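Local structure of transcarboxylase 5S subunit (Propionibacterium freudenreichii subsp. shermanii, 1RQB) at residues E21-G26 and A244-V249; C53-A58 and Y283-K288; F137-D142 and P357-S362; A198-P203 and S312-Q317; K441-T446 and V462-R467. The protein catalyses the transfer of a carboxyl group from the biotin of the 1.3S subunit to pyruvate, forming oxaloacetate, with one cobalt ion bound per subunit. One frame throughout, in Å; residues are numbered along the deposited sequence.

In the fold
Contacts 1 and 2 belong to the TIM barrel: contact 1 pairs two neighbouring parallel strands, and contact 2 packs two outer helices; the centres of these two contacts are 22 Å apart. Contacts 3 and 4 tie loops of the barrel to the carboxylase domain that follows it in sequence. Their centres are 16 Å apart, and they touch where Leu-358 packs on Gln-317. Both flank the metal site: the side chain of Val-359 is about 9 Å from the cobalt, that of Ala-198 about 10 Å, and that of Ala-199 about 4 Å from the side chain of His-228, a cobalt ligand. Contact 5 lies within the carboxylase domain, its centre 46 Å from that of contact 1 and far from the metal and substrate sites.

Contact 1: residues E21-G26 and A244-V249; sequences EPREVG and AGVDVV
Arg-23 comes edge-on to the carbonyl of Val-246 and grips its one oxygen with both terminal nitrogens: NH2 to Val-246 O is 2.7 Å and NH1 to the same oxygen 2.9 Å. The oxygen lies close to the guanidinium plane, but both donors approach it from one face of its own carbonyl plane, and both bonds are bent, at 145° and 135°. An extended chain from CG to NE carries the group across. CG2 of Val-25 sits 4.0 Å above the guanidinium plane, toward its rim, while CG1 of Val-25 turns to CG2 of Val-249, 4.4 Å away. Farther along, the backbones pair as parallel strands: Gly-26 N donates to Asp-247 O at 2.9 Å, and Val-249 N to Gly-26 O at 3.0 Å. A side chain at Gly-26 would come tight against CG2 of Val-248. Water 1 bridges Glu-24 O and Asp-247 O. Arg-23 is fixed from outside too, NE bonding to Ser-20 OG and NH2 to Ile-242 O in helix 234-243, which ends in a Schellman motif at Gly-245. Strand 23-29 thus joins strand 248-251 in the barrel, with strand 223-225 following beyond Val-248 and Asp-247, whose OD2 bonds to Ile-223 N and pairs with Lys-214.

Contact 2: residues C53-A58 and Y283-K288; sequences CADIDA and YDRLHK
Asp-55 and Arg-285 find each other through two turns of the side chains: CG of Asp-55 lies beside its backbone N, away from the carbonyl carbon (chi1 -71°), and the Arg-285 chain kinks at chi2 (-64°), turning the guanidinium across the Asp-55 side chain. NH1 of Arg-285 then donates to OD1 of Asp-55 at 2.8 Å. It uses the anti side of that oxygen, and the carboxylate and guanidinium planes are steeply inclined to each other, so a single N-H makes the salt bridge. CB of Ala-58 lies over the centre of one guanidinium face, 3.6 Å from CZ of Arg-285. Lys-288 contributes its aliphatic part, crossing the carboxylate at about a right angle with CD 3.4 Å from OD1 of Asp-55 and CB 3.6 Å from OD2. Its NZ leads off toward Asp-284 of its own helix, a long pair. The two helices are outer ones of the barrel, running nearly antiparallel (151°) with their axes 8.8 Å apart. Water 2 lies 2.7 Å from OD2 of Asp-55, so OD1 meets the arginine while OD2 faces a water; at this surface position the single-bonded bridge is probably partly screened by water.

Contact 3: residues F137-D142 and P357-S362; sequences FDAMND and PLVTPS
Ala-139 rides on a type I beta turn from Asp-138 to Asn-141 that pushes its CB into the bend of loop 357-362, where a cis peptide precedes Pro-361. Several groups surround that methyl at van der Waals distance: CG2 of Val-359, CD of Pro-361 and OG of Ser-362 are each 4.0 Å from Ala-139 CB, and the carbonyl oxygen of Thr-360 is 3.9 Å from it. The Pro-357 ring lies against the carbonyl of Ala-139 and the Asn-141 side chain, its CD 3.3 Å from Ala-139 O and its CG 3.8 Å from ND2 of Asn-141. With a glycine in place of Pro-357, the ring would be lost and a gap would probably open beside Ala-139 O and the Asn-141 amide. In the TIM barrel this turn follows strand 133-136 on the way to helix 144-155, so the contact joins a loop at the carboxyl end of a barrel strand to the carboxylase domain. Asp-138 stiffens the turn from behind. Its OD2 accepts from Met-140 N (a selenomethionine, 3.0 Å), which makes an Asx turn, and from Asp-142 N at 2.9 Å; the two donors arrive from opposite faces of the carboxylate. OD1 of Asp-138 goes to Asn-145, and OD1 of Asn-141 to the backbone N of Cys-165.

Contact 4: residues A198-P203 and S312-Q317; sequences AALLKP and SIFKSQ
Lys-202 lays its chain across the ring of Phe-314, and its atoms can be taken in turn. CB points toward helix 313-316, and CG, set beside the backbone N (chi1 -69°), meets the rim of the ring, 4.1 Å from CE2 of Phe-314. CD stands slightly farther off. The extended chain then brings CE over the face, 3.5 Å from Phe-314 CE2, a CH-pi contact. NZ follows above the same face, 4.5 Å from the ring centroid and 12° off the normal, a cation-pi contact. Leu-200 holds the ring at its edge, with its carbonyl oxygen near the ring plane and 3.6 Å from CE2 of Phe-314. Its side chain crosses that of Ile-313 at about a right angle: CD2 of Leu-200 is 3.6 Å from CD1 of Ile-313, and that same CD1 touches CB of Ala-198 at 3.8 Å. Asp-196 positions the loop, its carboxylate accepting from the backbone N of Leu-200 and Leu-201. Beyond the ring, NZ forms salt bridges with Glu-270 and Glu-273 of the second subunit. The lysine charge is therefore probably well compensated: two carboxylates of the second subunit face the ammonium while the ring packs under the CE methylene, so one side chain links the barrel, the carboxylase domain and the partner subunit.

Contact 5: residues K441-T446 and V462-R467; sequences KGFNGT and VFFEHR
Arg-467 gives its NH2 to the carbonyl of Gly-442 at 3.0 Å, a bent bond (134°) whose acceptor lies in the guanidinium plane although the donor stands above the carbonyl plane. A bend at chi3 (52°) turns the guanidinium onto the loop. The Asn-444 amide packs nearly parallel to it, 12° between planes, with ND2 3.6 Å from Arg-467 NH1. Beside these groups, Phe-464 and Phe-443 point the same way: CA of Phe-443 sits over a face of the Phe-464 ring, whose CE1 comes to the edge of the Phe-443 ring, 4.1 Å from CD2. The backbone closes in here, Gly-442 CA making a CA-H...O contact of 3.4 Å with Phe-464 O, where a beta carbon would clash. Farther out, Asp-449 and Asp-82 form salt bridges with NH1 of Arg-467, and the other oxygen of Asp-449 accepts from Asn-444 N. A methionine in place of Arg-467 would probably leave Gly-442 O without this donor and Asp-449 and Asp-82 without this positive charge. OD1 of Asn-444 accepts from Thr-446 N at 3.0 Å and from Thr-446 OG1 at 2.7 Å. That is an Asx turn leading into an N-cap, Thr-446 starting helix 447-455 of the carboxylase domain by bonding to Asp-449 N.

Contact 1: residues E21-G26 and A244-V249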
# COMPACT_ATOMS: atom_id res chain seq x y z
N GLU A 21 -2.88 -25.00 11.16
CA GLU A 21 -1.89 -25.26 12.21
C GLU A 21 -0.66 -24.39 11.98
O GLU A 21 -0.38 -23.98 10.85
CB GLU A 21 -1.48 -26.74 12.17
CG GLU A 21 -0.72 -27.16 10.91
CD GLU A 21 -1.57 -27.15 9.64
OE1 GLU A 21 -0.98 -27.30 8.54
OE2 GLU A 21 -2.81 -27.02 9.72
N PRO A 22 0.10 -24.09 13.05
CA PRO A 22 1.32 -23.28 12.93
C PRO A 22 2.20 -23.94 11.87
O PRO A 22 2.34 -25.16 11.85
CB PRO A 22 1.92 -23.37 14.33
CG PRO A 22 0.68 -23.42 15.21
CD PRO A 22 -0.19 -24.41 14.46
N ARG A 23 2.81 -23.14 10.99
CA ARG A 23 3.61 -23.74 9.92
C ARG A 23 4.38 -22.65 9.17
O ARG A 23 4.12 -21.46 9.34
CB ARG A 23 2.65 -24.44 8.94
CG ARG A 23 1.65 -23.45 8.30
CD ARG A 23 0.44 -24.14 7.60
NE ARG A 23 -0.45 -23.12 7.02
CZ ARG A 23 -0.26 -22.62 5.80
NH1 ARG A 23 0.74 -23.08 5.08
NH2 ARG A 23 -1.02 -21.63 5.32
N GLU A 24 5.31 -23.08 8.32
CA GLU A 24 6.07 -22.12 7.50
C GLU A 24 5.31 -21.91 6.19
O GLU A 24 4.79 -22.86 5.60
CB GLU A 24 7.48 -22.63 7.17
CG GLU A 24 8.37 -22.85 8.37
CD GLU A 24 9.77 -23.28 7.98
OE1 GLU A 24 10.65 -23.29 8.86
OE2 GLU A 24 10.01 -23.61 6.79
N VAL A 25 5.22 -20.66 5.76
CA VAL A 25 4.55 -20.33 4.50
C VAL A 25 5.64 -19.98 3.48
O VAL A 25 6.56 -19.23 3.80
CB VAL A 25 3.62 -19.10 4.68
CG1 VAL A 25 2.90 -18.79 3.36
CG2 VAL A 25 2.62 -19.36 5.78
N GLY A 26 5.55 -20.55 2.29
CA GLY A 26 6.56 -20.25 1.29
C GLY A 26 6.28 -18.92 0.60
O GLY A 26 5.14 -18.49 0.50
N ALA A 244 -6.37 -20.11 5.87
CA ALA A 244 -7.11 -21.20 5.22
C ALA A 244 -6.17 -22.33 4.80
O ALA A 244 -6.62 -23.38 4.35
CB ALA A 244 -7.88 -20.68 4.01
N GLY A 245 -4.86 -22.12 4.91
CA GLY A 245 -3.91 -23.16 4.56
C GLY A 245 -3.09 -23.04 3.28
O GLY A 245 -2.49 -24.01 2.84
N VAL A 246 -3.05 -21.85 2.69
CA VAL A 246 -2.28 -21.68 1.44
C VAL A 246 -0.81 -22.01 1.70
O VAL A 246 -0.25 -21.67 2.74
CB VAL A 246 -2.46 -20.26 0.85
CG1 VAL A 246 -1.57 -19.23 1.59
CG2 VAL A 246 -2.15 -20.29 -0.64
N ASP A 247 -0.18 -22.64 0.72
CA ASP A 247 1.21 -23.11 0.86
C ASP A 247 2.24 -22.03 0.53
O ASP A 247 3.27 -21.95 1.20
CB ASP A 247 1.43 -24.31 -0.06
CG ASP A 247 0.46 -25.44 0.26
OD1 ASP A 247 0.82 -26.28 1.12
OD2 ASP A 247 -0.65 -25.47 -0.31
N VAL A 248 1.99 -21.22 -0.50
CA VAL A 248 2.95 -20.21 -0.95
C VAL A 248 2.21 -18.94 -1.39
O VAL A 248 1.14 -19.03 -1.98
CB VAL A 248 3.74 -20.70 -2.21
CG1 VAL A 248 4.72 -19.60 -2.71
CG2 VAL A 248 4.48 -22.02 -1.91
N VAL A 249 2.77 -17.76 -1.10
CA VAL A 249 2.14 -16.52 -1.58
C VAL A 249 3.19 -15.72 -2.36
O VAL A 249 4.38 -15.79 -2.04
CB VAL A 249 1.55 -15.66 -0.41
CG1 VAL A 249 0.38 -16.44 0.26
CG2 VAL A 249 2.61 -15.33 0.61
O HOH W 1 3.40 -23.60 3.51

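Contact 2: residues C53-A58 and Y283-K288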
# COMPACT_ATOMS: atom_id res chain seq x y z
N CYS A 53 20.98 -10.75 -7.93
CA CYS A 53 20.75 -12.19 -8.06
C CYS A 53 21.38 -13.01 -6.93
O CYS A 53 20.75 -13.94 -6.42
CB CYS A 53 21.23 -12.69 -9.42
SG CYS A 53 20.10 -12.26 -10.77
N ALA A 54 22.60 -12.70 -6.54
CA ALA A 54 23.24 -13.48 -5.47
C ALA A 54 22.42 -13.39 -4.19
O ALA A 54 22.19 -14.39 -3.51
CB ALA A 54 24.68 -12.97 -5.23
N ASP A 55 21.95 -12.18 -3.85
CA ASP A 55 21.16 -12.02 -2.62
C ASP A 55 19.79 -12.69 -2.76
O ASP A 55 19.30 -13.30 -1.82
CB ASP A 55 21.02 -10.55 -2.28
CG ASP A 55 22.33 -9.95 -1.78
OD1 ASP A 55 22.97 -10.59 -0.92
OD2 ASP A 55 22.71 -8.86 -2.26
N ILE A 56 19.18 -12.57 -3.94
CA ILE A 56 17.87 -13.21 -4.16
C ILE A 56 18.00 -14.72 -3.98
O ILE A 56 17.17 -15.36 -3.33
CB ILE A 56 17.34 -12.88 -5.59
CG1 ILE A 56 16.89 -11.42 -5.63
CG2 ILE A 56 16.18 -13.82 -5.96
CD1 ILE A 56 16.44 -10.91 -7.01
N ASP A 57 19.07 -15.27 -4.54
CA ASP A 57 19.35 -16.72 -4.50
C ASP A 57 19.53 -17.22 -3.06
O ASP A 57 19.27 -18.39 -2.78
CB ASP A 57 20.62 -17.04 -5.31
CG ASP A 57 20.92 -18.53 -5.36
OD1 ASP A 57 20.22 -19.28 -6.09
OD2 ASP A 57 21.85 -18.97 -4.65
N ALA A 58 19.98 -16.37 -2.14
CA ALA A 58 20.22 -16.83 -0.77
C ALA A 58 19.16 -16.32 0.21
O ALA A 58 19.28 -16.51 1.42
CB ALA A 58 21.59 -16.36 -0.30
N TYR A 283 16.10 -11.77 6.50
CA TYR A 283 15.84 -10.32 6.49
C TYR A 283 17.04 -9.50 6.01
O TYR A 283 16.87 -8.47 5.36
CB TYR A 283 15.39 -9.84 7.87
CG TYR A 283 13.97 -10.24 8.19
CD1 TYR A 283 13.70 -11.23 9.13
CD2 TYR A 283 12.90 -9.62 7.55
CE1 TYR A 283 12.38 -11.60 9.42
CE2 TYR A 283 11.58 -9.99 7.83
CZ TYR A 283 11.33 -10.98 8.77
OH TYR A 283 10.04 -11.34 9.06
N ASP A 284 18.26 -9.93 6.33
CA ASP A 284 19.44 -9.17 5.89
C ASP A 284 19.55 -9.23 4.36
O ASP A 284 19.89 -8.23 3.73
CB ASP A 284 20.73 -9.73 6.48
CG ASP A 284 21.94 -8.89 6.10
OD1 ASP A 284 23.08 -9.40 6.17
OD2 ASP A 284 21.74 -7.71 5.72
N ARG A 285 19.26 -10.39 3.77
CA ARG A 285 19.32 -10.50 2.31
C ARG A 285 18.22 -9.64 1.70
O ARG A 285 18.44 -8.95 0.70
CB ARG A 285 19.14 -11.96 1.85
CG ARG A 285 20.28 -12.91 2.21
CD ARG A 285 21.60 -12.54 1.52
NE ARG A 285 22.61 -13.55 1.83
CZ ARG A 285 23.71 -13.77 1.12
NH1 ARG A 285 23.99 -13.05 0.04
NH2 ARG A 285 24.54 -14.75 1.49
N LEU A 286 17.04 -9.66 2.31
CA LEU A 286 15.91 -8.87 1.80
C LEU A 286 16.28 -7.38 1.81
O LEU A 286 15.94 -6.64 0.89
CB LEU A 286 14.66 -9.10 2.65
CG LEU A 286 14.07 -10.52 2.66
CD1 LEU A 286 12.77 -10.54 3.46
CD2 LEU A 286 13.81 -10.97 1.23
N HIS A 287 16.95 -6.94 2.86
CA HIS A 287 17.34 -5.53 2.98
C HIS A 287 18.28 -5.15 1.83
O HIS A 287 18.18 -4.06 1.27
CB HIS A 287 18.04 -5.30 4.32
CG HIS A 287 18.46 -3.89 4.55
ND1 HIS A 287 17.56 -2.89 4.87
CD2 HIS A 287 19.67 -3.29 4.48
CE1 HIS A 287 18.21 -1.74 4.99
NE2 HIS A 287 19.49 -1.96 4.75
N LYS A 288 19.20 -6.05 1.48
CA LYS A 288 20.15 -5.77 0.39
C LYS A 288 19.42 -5.71 -0.95
O LYS A 288 19.73 -4.88 -1.80
CB LYS A 288 21.23 -6.86 0.32
CG LYS A 288 22.11 -6.97 1.56
CD LYS A 288 23.17 -8.04 1.34
CE LYS A 288 24.02 -8.25 2.59
NZ LYS A 288 24.61 -6.99 3.12
O HOH W 2 21.22 -7.25 -3.76

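Contact 3: residues F137-D142 and P357-S362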
# COMPACT_ATOMS: atom_id res chain seq x y z
N PHE A 137 -1.32 -20.89 -17.64
CA PHE A 137 -2.67 -20.34 -17.46
C PHE A 137 -3.35 -20.10 -18.81
O PHE A 137 -2.74 -20.18 -19.88
CB PHE A 137 -2.63 -19.04 -16.63
CG PHE A 137 -2.30 -17.79 -17.42
CD1 PHE A 137 -3.29 -16.87 -17.72
CD2 PHE A 137 -1.00 -17.53 -17.85
CE1 PHE A 137 -3.01 -15.70 -18.44
CE2 PHE A 137 -0.70 -16.38 -18.58
CZ PHE A 137 -1.70 -15.46 -18.87
N ASP A 138 -4.66 -19.88 -18.74
CA ASP A 138 -5.48 -19.57 -19.92
C ASP A 138 -6.39 -18.40 -19.53
O ASP A 138 -7.06 -18.45 -18.50
CB ASP A 138 -6.33 -20.77 -20.33
CG ASP A 138 -7.18 -20.47 -21.55
OD1 ASP A 138 -6.62 -20.42 -22.67
OD2 ASP A 138 -8.40 -20.26 -21.38
N ALA A 139 -6.42 -17.38 -20.38
CA ALA A 139 -7.18 -16.15 -20.13
C ALA A 139 -8.68 -16.42 -19.94
O ALA A 139 -9.37 -15.62 -19.31
CB ALA A 139 -6.95 -15.16 -21.27
N MSE A 140 -9.19 -17.53 -20.46
CA MSE A 140 -10.63 -17.81 -20.31
C MSE A 140 -10.86 -18.95 -19.32
O MSE A 140 -11.99 -19.38 -19.11
CB MSE A 140 -11.22 -18.18 -21.67
CG MSE A 140 -10.94 -17.14 -22.74
SE MSE A 140 -12.55 -16.54 -23.58
CE MSE A 140 -12.88 -18.11 -24.68
N ASN A 141 -9.78 -19.43 -18.70
CA ASN A 141 -9.84 -20.54 -17.73
C ASN A 141 -10.31 -21.83 -18.39
O ASN A 141 -10.94 -22.67 -17.75
CB ASN A 141 -10.78 -20.23 -16.55
CG ASN A 141 -10.11 -19.38 -15.48
OD1 ASN A 141 -8.89 -19.38 -15.34
ND2 ASN A 141 -10.92 -18.67 -14.71
N ASP A 142 -10.02 -22.00 -19.68
CA ASP A 142 -10.37 -23.25 -20.38
C ASP A 142 -9.21 -24.23 -20.17
O ASP A 142 -8.13 -24.05 -20.74
CB ASP A 142 -10.57 -22.96 -21.88
CG ASP A 142 -11.04 -24.19 -22.66
OD1 ASP A 142 -10.96 -25.32 -22.13
OD2 ASP A 142 -11.48 -24.00 -23.82
N PRO A 357 -12.84 -13.90 -17.73
CA PRO A 357 -12.13 -13.04 -16.76
C PRO A 357 -11.61 -11.86 -17.59
O PRO A 357 -11.23 -12.05 -18.74
CB PRO A 357 -10.99 -13.93 -16.28
CG PRO A 357 -11.56 -15.33 -16.41
CD PRO A 357 -12.28 -15.27 -17.74
N LEU A 358 -11.59 -10.65 -17.04
CA LEU A 358 -11.14 -9.50 -17.83
C LEU A 358 -9.63 -9.27 -17.67
O LEU A 358 -9.18 -8.29 -17.09
CB LEU A 358 -11.92 -8.24 -17.47
CG LEU A 358 -13.40 -8.29 -17.89
CD1 LEU A 358 -14.04 -6.96 -17.58
CD2 LEU A 358 -13.52 -8.59 -19.39
N VAL A 359 -8.86 -10.21 -18.20
CA VAL A 359 -7.40 -10.12 -18.16
C VAL A 359 -6.91 -10.07 -19.61
O VAL A 359 -7.66 -10.41 -20.53
CB VAL A 359 -6.78 -11.35 -17.48
CG1 VAL A 359 -7.28 -11.45 -16.06
CG2 VAL A 359 -7.13 -12.61 -18.24
N THR A 360 -5.69 -9.62 -19.82
CA THR A 360 -5.15 -9.57 -21.19
C THR A 360 -5.16 -10.99 -21.75
O THR A 360 -4.77 -11.94 -21.06
CB THR A 360 -3.72 -9.04 -21.20
OG1 THR A 360 -3.69 -7.73 -20.62
CG2 THR A 360 -3.19 -8.97 -22.63
N PRO A 361 -5.57 -11.16 -23.02
CA PRO A 361 -6.04 -10.17 -23.99
C PRO A 361 -7.56 -9.95 -24.03
O PRO A 361 -8.05 -9.09 -24.76
CB PRO A 361 -5.54 -10.74 -25.30
CG PRO A 361 -5.82 -12.20 -25.10
CD PRO A 361 -5.33 -12.46 -23.68
N SER A 362 -8.30 -10.73 -23.25
CA SER A 362 -9.76 -10.64 -23.24
C SER A 362 -10.24 -9.22 -22.92
O SER A 362 -11.20 -8.75 -23.52
CB SER A 362 -10.35 -11.61 -22.20
OG SER A 362 -10.02 -12.95 -22.52

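Contact 4: residues A198-P203 and S312-Q317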
# COMPACT_ATOMS: atom_id res chain seq x y z
N ALA A 198 -6.20 -8.59 -11.27
CA ALA A 198 -6.89 -7.31 -11.05
C ALA A 198 -7.08 -6.99 -9.57
O ALA A 198 -7.68 -5.97 -9.23
CB ALA A 198 -8.25 -7.33 -11.77
N ALA A 199 -6.57 -7.85 -8.68
CA ALA A 199 -6.66 -7.65 -7.22
C ALA A 199 -8.12 -7.64 -6.77
O ALA A 199 -8.51 -6.88 -5.89
CB ALA A 199 -5.98 -6.33 -6.81
N LEU A 200 -8.92 -8.53 -7.35
CA LEU A 200 -10.35 -8.59 -7.03
C LEU A 200 -10.63 -9.53 -5.85
O LEU A 200 -11.74 -9.54 -5.32
CB LEU A 200 -11.11 -9.12 -8.24
CG LEU A 200 -11.35 -8.16 -9.39
CD1 LEU A 200 -11.85 -8.94 -10.60
CD2 LEU A 200 -12.36 -7.12 -8.95
N LEU A 201 -9.64 -10.33 -5.46
CA LEU A 201 -9.86 -11.32 -4.39
C LEU A 201 -9.91 -10.66 -3.01
O LEU A 201 -8.91 -10.18 -2.50
CB LEU A 201 -8.75 -12.38 -4.43
CG LEU A 201 -8.93 -13.54 -3.44
CD1 LEU A 201 -10.13 -14.40 -3.85
CD2 LEU A 201 -7.66 -14.39 -3.44
N LYS A 202 -11.10 -10.66 -2.42
CA LYS A 202 -11.28 -10.09 -1.08
C LYS A 202 -10.95 -11.17 -0.04
O LYS A 202 -10.86 -12.35 -0.37
CB LYS A 202 -12.71 -9.56 -0.90
CG LYS A 202 -13.01 -8.32 -1.76
CD LYS A 202 -14.40 -7.79 -1.48
CE LYS A 202 -14.67 -6.48 -2.22
NZ LYS A 202 -15.91 -5.83 -1.69
N PRO A 203 -10.77 -10.76 1.22
CA PRO A 203 -10.44 -11.68 2.31
C PRO A 203 -11.33 -12.90 2.54
O PRO A 203 -10.83 -14.01 2.65
CB PRO A 203 -10.43 -10.76 3.54
CG PRO A 203 -9.95 -9.47 2.97
CD PRO A 203 -10.77 -9.36 1.70
N SER A 312 -12.53 1.11 -7.79
CA SER A 312 -13.74 1.29 -8.61
C SER A 312 -14.15 -0.01 -9.31
O SER A 312 -15.33 -0.22 -9.60
CB SER A 312 -13.52 2.41 -9.63
OG SER A 312 -12.45 2.09 -10.50
N ILE A 313 -13.19 -0.89 -9.55
CA ILE A 313 -13.47 -2.15 -10.26
C ILE A 313 -14.51 -2.99 -9.51
O ILE A 313 -15.25 -3.76 -10.12
CB ILE A 313 -12.18 -2.98 -10.44
CG1 ILE A 313 -12.46 -4.18 -11.35
CG2 ILE A 313 -11.67 -3.44 -9.07
CD1 ILE A 313 -11.23 -5.05 -11.64
N PHE A 314 -14.60 -2.85 -8.18
CA PHE A 314 -15.56 -3.66 -7.42
C PHE A 314 -17.00 -3.32 -7.82
O PHE A 314 -17.92 -4.11 -7.59
CB PHE A 314 -15.36 -3.46 -5.92
CG PHE A 314 -14.12 -4.13 -5.39
CD1 PHE A 314 -13.18 -3.42 -4.66
CD2 PHE A 314 -13.90 -5.48 -5.64
CE1 PHE A 314 -12.02 -4.04 -4.17
CE2 PHE A 314 -12.75 -6.12 -5.16
CZ PHE A 314 -11.81 -5.40 -4.43
N LYS A 315 -17.18 -2.15 -8.41
CA LYS A 315 -18.52 -1.73 -8.85
C LYS A 315 -18.68 -1.86 -10.36
O LYS A 315 -19.69 -2.37 -10.85
CB LYS A 315 -18.77 -0.27 -8.46
CG LYS A 315 -20.08 0.29 -9.00
CD LYS A 315 -20.23 1.77 -8.71
CE LYS A 315 -21.52 2.32 -9.31
NZ LYS A 315 -21.60 3.80 -9.21
N SER A 316 -17.66 -1.44 -11.11
CA SER A 316 -17.71 -1.39 -12.58
C SER A 316 -17.19 -2.65 -13.28
O SER A 316 -17.42 -2.79 -14.48
CB SER A 316 -16.86 -0.23 -13.07
OG SER A 316 -15.49 -0.56 -12.93
N GLN A 317 -16.48 -3.53 -12.59
CA GLN A 317 -15.93 -4.74 -13.23
C GLN A 317 -14.84 -4.35 -14.24
O GLN A 317 -14.30 -5.20 -14.93
CB GLN A 317 -16.98 -5.51 -14.03
CG GLN A 317 -18.13 -6.12 -13.26
CD GLN A 317 -19.10 -6.84 -14.20
OE1 GLN A 317 -18.70 -7.68 -15.01
NE2 GLN A 317 -20.39 -6.50 -14.10

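Contact 5: residues K441-T446 and V462-R467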
# COMPACT_ATOMS: atom_id res chain seq x y z
N LYS A 441 18.46 -12.41 -41.86
CA LYS A 441 19.85 -12.06 -41.52
C LYS A 441 19.96 -12.03 -39.99
O LYS A 441 19.12 -11.45 -39.31
CB LYS A 441 20.18 -10.68 -42.09
CG LYS A 441 21.58 -10.18 -41.74
CD LYS A 441 21.81 -8.78 -42.27
CE LYS A 441 23.19 -8.26 -41.88
NZ LYS A 441 23.39 -6.83 -42.27
N GLY A 442 21.01 -12.66 -39.45
CA GLY A 442 21.18 -12.69 -38.01
C GLY A 442 20.74 -13.98 -37.34
O GLY A 442 21.17 -14.28 -36.23
N PHE A 443 19.88 -14.74 -38.01
CA PHE A 443 19.39 -16.03 -37.48
C PHE A 443 20.59 -16.89 -37.08
O PHE A 443 21.51 -17.08 -37.86
CB PHE A 443 18.55 -16.72 -38.56
CG PHE A 443 18.08 -18.09 -38.19
CD1 PHE A 443 18.63 -19.22 -38.79
CD2 PHE A 443 17.07 -18.26 -37.24
CE1 PHE A 443 18.20 -20.50 -38.45
CE2 PHE A 443 16.63 -19.54 -36.89
CZ PHE A 443 17.20 -20.66 -37.50
N ASN A 444 20.57 -17.43 -35.85
CA ASN A 444 21.73 -18.20 -35.38
C ASN A 444 21.52 -19.71 -35.50
O ASN A 444 22.29 -20.49 -34.94
CB ASN A 444 22.10 -17.82 -33.93
CG ASN A 444 21.02 -18.18 -32.92
OD1 ASN A 444 20.16 -19.02 -33.17
ND2 ASN A 444 21.09 -17.55 -31.74
N GLY A 445 20.48 -20.14 -36.21
CA GLY A 445 20.24 -21.57 -36.41
C GLY A 445 19.69 -22.42 -35.27
O GLY A 445 19.40 -23.60 -35.48
N THR A 446 19.52 -21.85 -34.08
CA THR A 446 19.03 -22.63 -32.94
C THR A 446 17.50 -22.69 -32.93
O THR A 446 16.82 -21.86 -33.53
CB THR A 446 19.47 -22.01 -31.61
OG1 THR A 446 18.87 -20.71 -31.48
CG2 THR A 446 20.98 -21.88 -31.54
N VAL A 462 13.92 -7.60 -37.23
CA VAL A 462 14.69 -6.45 -36.74
C VAL A 462 15.61 -6.88 -35.60
O VAL A 462 16.78 -6.49 -35.55
CB VAL A 462 13.75 -5.33 -36.24
CG1 VAL A 462 14.56 -4.23 -35.56
CG2 VAL A 462 12.96 -4.76 -37.40
N PHE A 463 15.11 -7.70 -34.69
CA PHE A 463 15.92 -8.13 -33.55
C PHE A 463 17.16 -8.91 -34.02
O PHE A 463 18.28 -8.63 -33.59
CB PHE A 463 15.10 -9.01 -32.60
CG PHE A 463 15.92 -9.63 -31.51
CD1 PHE A 463 16.66 -8.83 -30.64
CD2 PHE A 463 15.99 -11.01 -31.36
CE1 PHE A 463 17.46 -9.40 -29.65
CE2 PHE A 463 16.79 -11.59 -30.38
CZ PHE A 463 17.52 -10.78 -29.52
N PHE A 464 16.97 -9.87 -34.91
CA PHE A 464 18.09 -10.70 -35.39
C PHE A 464 19.17 -9.83 -36.04
O PHE A 464 20.36 -10.14 -35.95
CB PHE A 464 17.60 -11.73 -36.42
CG PHE A 464 16.80 -12.86 -35.83
CD1 PHE A 464 16.06 -13.70 -36.66
CD2 PHE A 464 16.78 -13.10 -34.46
CE1 PHE A 464 15.32 -14.76 -36.14
CE2 PHE A 464 16.05 -14.16 -33.92
CZ PHE A 464 15.31 -14.99 -34.76
N GLU A 465 18.77 -8.74 -36.67
CA GLU A 465 19.74 -7.88 -37.36
C GLU A 465 20.54 -7.02 -36.38
O GLU A 465 21.68 -6.67 -36.66
CB GLU A 465 19.03 -6.97 -38.36
CG GLU A 465 20.00 -6.19 -39.25
CD GLU A 465 19.54 -4.78 -39.54
OE1 GLU A 465 18.35 -4.59 -39.87
OE2 GLU A 465 20.38 -3.85 -39.44
N HIS A 466 19.96 -6.69 -35.23
CA HIS A 466 20.62 -5.78 -34.28
C HIS A 466 21.14 -6.46 -33.02
O HIS A 466 21.87 -5.84 -32.25
CB HIS A 466 19.63 -4.69 -33.86
CG HIS A 466 19.33 -3.69 -34.94
ND1 HIS A 466 20.27 -2.79 -35.38
CD2 HIS A 466 18.20 -3.44 -35.64
CE1 HIS A 466 19.73 -2.02 -36.31
NE2 HIS A 466 18.48 -2.39 -36.49
N ARG A 467 20.76 -7.72 -32.79
CA ARG A 467 21.15 -8.43 -31.56
C ARG A 467 22.64 -8.33 -31.25
O ARG A 467 23.02 -8.25 -30.08
CB ARG A 467 20.75 -9.91 -31.65
CG ARG A 467 21.36 -10.78 -30.54
CD ARG A 467 20.76 -12.19 -30.53
NE ARG A 467 20.83 -12.83 -31.85
CZ ARG A 467 20.12 -13.90 -32.18
NH1 ARG A 467 19.30 -14.45 -31.29
NH2 ARG A 467 20.22 -14.41 -33.41